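Local atomic coordinates of ABC transporter substrate-binding protein (Staphylococcus aureus subsp. aureus NCTC 8325, PDB entry 3UN6), a protein that binds zinc and probably serves as the substrate-binding component of an ABC-type import system, its transported substrate not established. Residues A[137-142]-A[166-171]; A[118-123]-A[188-193]. One frame throughout, in Å; residues are numbered along the deposited sequence. Where two conformers were deposited one is given.

In the fold
Both contacts belong to one mixed sheet of a substrate-binding protein of the periplasmic-binding-protein clan, their centres about 12 Å apart. Along the chain interaction 2 brackets interaction 1: strand 112-122 comes first, then strand 138-142, helix 148-159, strand 167-171 and finally strand 188-192. Strand 138-142 is the bridge, parallel to 167-171 on one flank and to 188-192 on the other, while 188-192 runs antiparallel to 112-122. The contacts meet at G141, whose N lies 2.9 Å from G188 O, a probable hydrogen bond. The shared sheet carries the buried interaction 2 toward the zinc site, and the partly buried interaction 1 extends it outward, consistent with one domain of a two-domain binding protein.

Interaction 1 of 2, residues A[137-142]-A[166-171]; sequences DYHFGI and HFSYHE
The F167 ring carries F140 CE2 over the centre of one face, 3.6 Å above its plane, with the two phenyl planes inclined at 43°. Y138 meets the same phenylalanine rim to rim, CD2 to F167 CE1 at 3.7 Å. D137 CA sits over one face of the H166 imidazole, 4.0 Å from the ring centroid, a CH-pi contact, while Y138 approaches that imidazole obliquely; H166 NE2 bonds G135 O and the Y138 hydroxyl bonds N132 N. The apolar rings of F140 and F167 suit their places against helix 148-159, on L153 and R157. Strand alternation puts H139 and H170 on the sheet's other face, where D137 OD2 stands 3.2 Å above the H139 ring plane, offset toward the rim. Similar chi1 values (-62° and -56°) turn the two imidazoles so that H139 ND1 and H170 NE2 meet in a 2.7 Å hydrogen bond. An imidazole can offer an N-H or a lone-pair nitrogen, so either may donate on this partly exposed face.

Beneath the side chains runs a regular parallel ladder. F140 N donates to S168 O at 2.8 Å, and H170 N returns a bond to F140 O at 2.8 Å. I142 CD1 packs on Y169 CB at 3.8 Å, and the Y169 hydroxyl continues to E154. Helix 148-159 joins the strands as a beta-alpha-beta unit; its L153 covers F140, I142 and Y169, while strand 188-192 flanks 138-142 on its other side.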
ATOM      1  N   ASP A 137      19.492  19.226   7.843  1.00 50.10           N
ATOM      2  CA  ASP A 137      18.679  18.322   7.091  1.00 48.48           C
ATOM      3  C   ASP A 137      17.465  17.802   7.899  1.00 45.04           C
ATOM      4  O   ASP A 137      17.499  17.734   9.133  1.00 44.89           O
ATOM      5  CB  ASP A 137      19.629  17.200   6.645  1.00 50.00           C
ATOM      6  CG  ASP A 137      18.934  16.037   6.047  1.00 53.31           C
ATOM      7  OD1 ASP A 137      19.178  15.772   4.850  1.00 63.68           O
ATOM      8  OD2 ASP A 137      18.154  15.376   6.770  1.00 60.58           O
ATOM      9  N   TYR A 138      16.385  17.478   7.186  1.00 40.15           N
ATOM     10  CA  TYR A 138      15.188  16.927   7.795  1.00 37.30           C
ATOM     11  C   TYR A 138      15.189  15.407   7.599  1.00 34.65           C
ATOM     12  O   TYR A 138      15.555  14.912   6.531  1.00 34.01           O
ATOM     13  CB  TYR A 138      13.944  17.568   7.186  1.00 37.37           C
ATOM     14  CG  TYR A 138      13.947  19.085   7.316  1.00 36.55           C
ATOM     15  CD1 TYR A 138      13.714  19.692   8.536  1.00 32.73           C
ATOM     16  CD2 TYR A 138      14.184  19.900   6.209  1.00 34.48           C
ATOM     17  CE1 TYR A 138      13.726  21.084   8.664  1.00 36.14           C
ATOM     18  CE2 TYR A 138      14.191  21.289   6.323  1.00 37.05           C
ATOM     19  CZ  TYR A 138      13.955  21.874   7.551  1.00 38.20           C
ATOM     20  OH  TYR A 138      13.959  23.249   7.663  1.00 42.11           O
ATOM     21  N   HIS A 139      14.782  14.669   8.623  1.00 32.34           N
ATOM     22  CA  HIS A 139      14.787  13.210   8.562  1.00 31.85           C
ATOM     23  C   HIS A 139      13.397  12.590   8.530  1.00 30.55           C
ATOM     24  O   HIS A 139      12.575  12.775   9.434  1.00 30.30           O
ATOM     25  CB  HIS A 139      15.629  12.660   9.699  1.00 33.58           C
ATOM     26  CG  HIS A 139      17.062  13.080   9.613  1.00 34.83           C
ATOM     27  ND1 HIS A 139      18.027  12.309   9.006  1.00 35.57           N
ATOM     28  CD2 HIS A 139      17.676  14.225   9.988  1.00 38.11           C
ATOM     29  CE1 HIS A 139      19.182  12.946   9.043  1.00 38.90           C
ATOM     30  NE2 HIS A 139      18.996  14.110   9.634  1.00 37.11           N
ATOM     31  N   PHE A 140      13.146  11.850   7.459  1.00 28.58           N
ATOM     32  CA  PHE A 140      11.866  11.218   7.245  1.00 26.81           C
ATOM     33  C   PHE A 140      11.887   9.697   7.258  1.00 24.97           C
ATOM     34  O   PHE A 140      12.700   9.073   6.590  1.00 24.44           O
ATOM     35  CB  PHE A 140      11.261  11.704   5.918  1.00 26.66           C
ATOM     36  CG  PHE A 140      10.666  13.074   5.999  1.00 27.30           C
ATOM     37  CD1 PHE A 140       9.377  13.251   6.478  1.00 25.75           C
ATOM     38  CD2 PHE A 140      11.394  14.193   5.623  1.00 28.24           C
ATOM     39  CE1 PHE A 140       8.822  14.521   6.567  1.00 28.02           C
ATOM     40  CE2 PHE A 140      10.840  15.464   5.724  1.00 27.67           C
ATOM     41  CZ  PHE A 140       9.565  15.624   6.193  1.00 26.19           C
ATOM     42  N   GLY A 141      10.960   9.113   8.019  1.00 24.19           N
ATOM     43  CA  GLY A 141      10.791   7.671   8.038  1.00 23.59           C
ATOM     44  C   GLY A 141       9.949   7.302   6.819  1.00 22.87           C
ATOM     45  O   GLY A 141       9.025   8.039   6.454  1.00 21.73           O
ATOM     46  N   ILE A 142      10.322   6.223   6.132  1.00 22.35           N
ATOM     47  CA  ILE A 142       9.534   5.686   5.000  1.00 21.39           C
ATOM     48  C   ILE A 142       9.460   4.170   5.203  1.00 22.00           C
ATOM     49  O   ILE A 142      10.304   3.593   5.890  1.00 22.38           O
ATOM     50  CB  ILE A 142      10.122   6.057   3.582  1.00 21.62           C
ATOM     51  CG1 ILE A 142      11.621   5.690   3.490  1.00 23.57           C
ATOM     52  CG2 ILE A 142       9.919   7.538   3.318  1.00 21.00           C
ATOM     53  CD1 ILE A 142      12.270   5.827   2.097  1.00 22.76           C
ATOM     54  N   HIS A 166      18.150  17.616   1.088  1.00 36.15           N
ATOM     55  CA  HIS A 166      17.892  18.275   2.385  1.00 36.31           C
ATOM     56  C   HIS A 166      16.829  17.494   3.183  1.00 33.58           C
ATOM     57  O   HIS A 166      16.557  17.804   4.337  1.00 34.46           O
ATOM     58  CB  HIS A 166      17.570  19.761   2.233  1.00 37.10           C
ATOM     59  CG  HIS A 166      17.989  20.591   3.414  1.00 41.09           C
ATOM     60  ND1 HIS A 166      17.093  21.279   4.209  1.00 44.48           N
ATOM     61  CD2 HIS A 166      19.213  20.822   3.946  1.00 44.24           C
ATOM     62  CE1 HIS A 166      17.748  21.907   5.170  1.00 44.48           C
ATOM     63  NE2 HIS A 166      19.035  21.642   5.038  1.00 46.86           N
ATOM     64  N   PHE A 167      16.226  16.502   2.534  1.00 31.72           N
ATOM     65  CA  PHE A 167      15.351  15.518   3.176  1.00 29.59           C
ATOM     66  C   PHE A 167      16.182  14.225   3.121  1.00 30.05           C
ATOM     67  O   PHE A 167      16.677  13.858   2.058  1.00 30.04           O
ATOM     68  CB  PHE A 167      14.074  15.308   2.393  1.00 27.54           C
ATOM     69  CG  PHE A 167      12.995  16.329   2.637  1.00 26.75           C
ATOM     70  CD1 PHE A 167      13.262  17.576   3.171  1.00 27.41           C
ATOM     71  CD2 PHE A 167      11.701  16.065   2.191  1.00 26.17           C
ATOM     72  CE1 PHE A 167      12.248  18.504   3.343  1.00 27.96           C
ATOM     73  CE2 PHE A 167      10.689  16.995   2.352  1.00 27.57           C
ATOM     74  CZ  PHE A 167      10.972  18.216   2.935  1.00 29.48           C
ATOM     75  N   SER A 168      16.342  13.570   4.268  0.50 30.08           N
ATOM     76  CA  SER A 168      17.093  12.328   4.370  0.50 29.94           C
ATOM     77  C   SER A 168      16.080  11.264   4.748  0.50 28.58           C
ATOM     78  O   SER A 168      15.221  11.500   5.595  0.50 27.23           O
ATOM     79  CB  SER A 168      18.175  12.445   5.436  0.50 31.05           C
ATOM     80  OG  SER A 168      18.953  11.265   5.488  0.50 34.08           O
ATOM     81  N   TYR A 169      16.171  10.101   4.111  1.00 27.89           N
ATOM     82  CA  TYR A 169      15.203   9.033   4.329  1.00 26.63           C
ATOM     83  C   TYR A 169      15.687   7.868   5.141  1.00 28.03           C
ATOM     84  O   TYR A 169      16.815   7.413   4.988  1.00 27.84           O
ATOM     85  CB  TYR A 169      14.688   8.560   2.980  1.00 27.71           C
ATOM     86  CG  TYR A 169      14.081   9.710   2.245  1.00 25.67           C
ATOM     87  CD1 TYR A 169      12.810  10.191   2.595  1.00 23.99           C
ATOM     88  CD2 TYR A 169      14.783  10.369   1.246  1.00 26.99           C
ATOM     89  CE1 TYR A 169      12.252  11.278   1.938  1.00 25.20           C
ATOM     90  CE2 TYR A 169      14.219  11.449   0.575  1.00 26.30           C
ATOM     91  CZ  TYR A 169      12.956  11.909   0.931  1.00 25.15           C
ATOM     92  OH  TYR A 169      12.379  13.003   0.274  1.00 27.00           O
ATOM     93  N   HIS A 170      14.798   7.367   5.993  1.00 28.02           N
ATOM     94  CA  HIS A 170      15.126   6.274   6.892  1.00 28.22           C
ATOM     95  C   HIS A 170      14.064   5.193   6.851  1.00 26.35           C
ATOM     96  O   HIS A 170      12.924   5.414   7.258  1.00 26.06           O
ATOM     97  CB  HIS A 170      15.294   6.824   8.306  1.00 29.06           C
ATOM     98  CG  HIS A 170      16.320   7.913   8.385  1.00 31.14           C
ATOM     99  ND1 HIS A 170      17.665   7.656   8.534  1.00 29.26           N
ATOM    100  CD2 HIS A 170      16.206   9.256   8.250  1.00 30.34           C
ATOM    101  CE1 HIS A 170      18.330   8.798   8.531  1.00 32.08           C
ATOM    102  NE2 HIS A 170      17.468   9.783   8.353  1.00 30.01           N
ATOM    103  N   GLU A 171      14.458   4.023   6.363  1.00 25.82           N
ATOM    104  CA  GLU A 171      13.541   2.892   6.226  1.00 27.28           C
ATOM    105  C   GLU A 171      13.169   2.296   7.575  1.00 27.68           C
ATOM    106  O   GLU A 171      14.023   2.068   8.416  1.00 28.41           O
ATOM    107  CB  GLU A 171      14.172   1.802   5.353  1.00 27.43           C
ATOM    108  CG  GLU A 171      14.272   2.159   3.859  1.00 29.86           C
ATOM    109  CD  GLU A 171      15.120   1.153   3.086  1.00 31.04           C
ATOM    110  OE1 GLU A 171      14.587   0.421   2.235  1.00 31.17           O
ATOM    111  OE2 GLU A 171      16.322   1.080   3.359  1.00 36.25           O
TER

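Interaction 2 of 2, residues A[118-123]-A[188-193]; sequences NVIMGQ and GYSVAE
An antiparallel strand pair beside the zinc site joins V119 and M121 of strand 112-122 to V191 and Y189 of strand 188-192. Both are hydrogen-bonded pairs, and each is closed by two backbone bonds. V119 N gives to V191 O at 3.0 Å, nearly straight onto the carbonyl, and M121 N gives to Y189 O at 2.6 Å. V119 O is gripped twice: V191 N reaches it at 3.2 Å from one face of the carbonyl plane and S190 OG at 2.9 Å from the opposite face. With OG turned anti to the backbone N (chi1 -177°), the small serine bends back to the neighbouring strand, which gives this buried hydroxyl a hydrogen-bond acceptor within the sheet.

On the other side of the sheet M121, a selenomethionine, lies alongside Y189, their side chains pointing the same way. M121 CB stands over the centre of the tyrosine ring, 3.9 Å from its centroid, while CG touches Y189 CE1 at 3.4 Å. The ring takes this place because its CG is set between backbone N and carbonyl carbon (chi1 61°), leaving the hydroxyl to bond F195 O. V119, compact and branched, presents CG2 to V191 CG1 at 4.2 Å, and its CG1 meets E193 OE2 at 3.3 Å; the glutamate's OE1 accepts from G196 N and A197 N, at the start of helix 195-201. G188 CA comes very near M121 O, leaving no room for a CB, and glycine suits the place.

N118 OD1 lies near A192 CA and takes its hydrogen bond from H149 NE2, and the side chain packs against H46 and C220, two of the zinc ligands; C221 is the third. Substrate-binding proteins of this clan hold ligand in the cleft between two alpha/beta domains, and zinc bound beside this strand pair is consistent with such a site.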
ATOM      1  N   ASN A 118      -2.697   7.522   1.935  1.00 22.93           N
ATOM      2  CA  ASN A 118      -1.307   7.834   2.367  1.00 23.54           C
ATOM      3  C   ASN A 118      -1.228   9.195   3.051  1.00 23.80           C
ATOM      4  O   ASN A 118      -1.989  10.117   2.725  1.00 22.37           O
ATOM      5  CB  ASN A 118      -0.327   7.797   1.170  1.00 23.78           C
ATOM      6  CG  ASN A 118       0.138   6.378   0.834  1.00 26.38           C
ATOM      7  OD1 ASN A 118       0.372   5.581   1.741  1.00 19.14           O
ATOM      8  ND2 ASN A 118       0.309   6.071  -0.465  1.00 19.18           N
ATOM      9  N   VAL A 119      -0.319   9.312   4.012  1.00 24.32           N
ATOM     10  CA  VAL A 119      -0.125  10.555   4.712  1.00 25.12           C
ATOM     11  C   VAL A 119       1.340  10.937   4.865  1.00 24.73           C
ATOM     12  O   VAL A 119       2.226  10.124   4.688  1.00 24.12           O
ATOM     13  CB  VAL A 119      -0.729  10.481   6.146  1.00 26.37           C
ATOM     14  CG1 VAL A 119      -2.221  10.309   6.080  1.00 28.68           C
ATOM     15  CG2 VAL A 119      -0.089   9.349   6.949  1.00 26.71           C
ATOM     16  N   ILE A 120       1.560  12.211   5.191  1.00 25.54           N
ATOM     17  CA  ILE A 120       2.866  12.738   5.538  1.00 25.78           C
ATOM     18  C   ILE A 120       2.653  13.373   6.880  1.00 25.66           C
ATOM     19  O   ILE A 120       1.857  14.299   7.006  1.00 26.60           O
ATOM     20  CB  ILE A 120       3.370  13.756   4.504  1.00 28.07           C
ATOM     21  CG1 ILE A 120       3.595  13.042   3.155  1.00 28.49           C
ATOM     22  CG2 ILE A 120       4.675  14.418   4.993  1.00 26.93           C
ATOM     23  CD1 ILE A 120       3.547  13.958   1.949  1.00 30.16           C
HETATM   24  N   MSE A 121       3.332  12.841   7.898  1.00 26.26           N
HETATM   25  CA  MSE A 121       3.226  13.312   9.274  1.00 25.72           C
HETATM   26  C   MSE A 121       4.459  14.101   9.666  1.00 25.92           C
HETATM   27  O   MSE A 121       5.536  13.863   9.154  1.00 25.08           O
HETATM   28  CB  MSE A 121       3.142  12.118  10.235  1.00 26.30           C
HETATM   29  CG  MSE A 121       2.032  11.151   9.907  1.00 26.87           C
HETATM   30 SE   MSE A 121       0.302  11.970  10.168  1.00 36.78          SE
HETATM   31  CE  MSE A 121       0.405  12.172  12.119  1.00 33.52           C
ATOM     32  N   GLY A 122       4.274  15.063  10.555  1.00 25.39           N
ATOM     33  CA  GLY A 122       5.368  15.858  11.089  1.00 27.37           C
ATOM     34  C   GLY A 122       5.230  15.879  12.595  1.00 28.24           C
ATOM     35  O   GLY A 122       4.216  15.423  13.139  1.00 28.25           O
ATOM     36  N   GLN A 123       6.239  16.407  13.274  1.00 30.13           N
ATOM     37  CA  GLN A 123       6.207  16.512  14.723  1.00 32.14           C
ATOM     38  C   GLN A 123       5.095  17.451  15.127  1.00 34.18           C
ATOM     39  O   GLN A 123       4.667  18.299  14.337  1.00 33.07           O
ATOM     40  CB  GLN A 123       7.530  17.073  15.260  1.00 33.13           C
ATOM     41  CG  GLN A 123       8.690  16.134  15.087  1.00 35.39           C
ATOM     42  CD  GLN A 123      10.020  16.768  15.462  1.00 40.95           C
ATOM     43  OE1 GLN A 123      10.062  17.920  15.887  1.00 48.70           O
ATOM     44  NE2 GLN A 123      11.118  16.012  15.303  1.00 38.88           N
ATOM     45  N   GLY A 188       9.616  13.614  10.636  1.00 26.76           N
ATOM     46  CA  GLY A 188       8.302  13.179  10.171  1.00 25.79           C
ATOM     47  C   GLY A 188       8.382  11.871   9.434  1.00 25.21           C
ATOM     48  O   GLY A 188       9.431  11.218   9.406  1.00 26.46           O
ATOM     49  N   TYR A 189       7.261  11.473   8.844  1.00 23.40           N
ATOM     50  CA  TYR A 189       7.219  10.247   8.105  1.00 23.20           C
ATOM     51  C   TYR A 189       6.062  10.232   7.133  1.00 22.61           C
ATOM     52  O   TYR A 189       5.172  11.102   7.178  1.00 23.46           O
ATOM     53  CB  TYR A 189       7.176   9.029   9.043  1.00 23.15           C
ATOM     54  CG  TYR A 189       5.977   8.905  10.004  1.00 22.42           C
ATOM     55  CD1 TYR A 189       4.759   8.360   9.580  1.00 23.09           C
ATOM     56  CD2 TYR A 189       6.110   9.235  11.345  1.00 24.54           C
ATOM     57  CE1 TYR A 189       3.693   8.217  10.456  1.00 19.56           C
ATOM     58  CE2 TYR A 189       5.061   9.094  12.230  1.00 27.97           C
ATOM     59  CZ  TYR A 189       3.851   8.584  11.779  1.00 26.41           C
ATOM     60  OH  TYR A 189       2.829   8.433  12.673  1.00 27.67           O
ATOM     61  N   SER A 190       6.127   9.286   6.208  1.00 21.73           N
ATOM     62  CA  SER A 190       5.068   9.078   5.260  1.00 21.03           C
ATOM     63  C   SER A 190       4.737   7.580   5.261  1.00 21.69           C
ATOM     64  O   SER A 190       5.632   6.755   5.193  1.00 21.58           O
ATOM     65  CB  SER A 190       5.493   9.555   3.889  1.00 22.09           C
ATOM     66  OG  SER A 190       4.426   9.418   2.994  1.00 20.81           O
ATOM     67  N   VAL A 191       3.449   7.237   5.312  1.00 21.46           N
ATOM     68  CA  VAL A 191       3.039   5.854   5.435  1.00 19.52           C
ATOM     69  C   VAL A 191       1.557   5.725   5.147  1.00 19.95           C
ATOM     70  O   VAL A 191       0.861   6.736   5.003  1.00 18.26           O
ATOM     71  CB  VAL A 191       3.306   5.368   6.866  1.00 20.74           C
ATOM     72  CG1 VAL A 191       2.390   6.143   7.858  1.00 19.08           C
ATOM     73  CG2 VAL A 191       3.120   3.855   6.985  1.00 21.44           C
ATOM     74  N   ALA A 192       1.087   4.481   5.000  1.00 20.17           N
ATOM     75  CA  ALA A 192      -0.329   4.242   4.793  1.00 20.16           C
ATOM     76  C   ALA A 192      -1.030   4.367   6.130  1.00 20.60           C
ATOM     77  O   ALA A 192      -0.441   4.088   7.178  1.00 19.80           O
ATOM     78  CB  ALA A 192      -0.564   2.841   4.221  1.00 20.39           C
ATOM     79  N   GLU A 193      -2.284   4.769   6.109  1.00 21.19           N
ATOM     80  CA  GLU A 193      -3.055   4.754   7.340  1.00 23.15           C
ATOM     81  C   GLU A 193      -3.171   3.276   7.709  1.00 22.30           C
ATOM     82  O   GLU A 193      -3.045   2.415   6.837  1.00 21.24           O
ATOM     83  CB  GLU A 193      -4.401   5.411   7.146  1.00 25.34           C
ATOM     84  CG  GLU A 193      -4.317   6.930   6.950  1.00 29.59           C
ATOM     85  CD  GLU A 193      -3.850   7.710   8.204  1.00 36.34           C
ATOM     86  OE1 GLU A 193      -3.100   7.163   9.041  1.00 34.64           O
ATOM     87  OE2 GLU A 193      -4.218   8.904   8.330  1.00 40.02           O
TER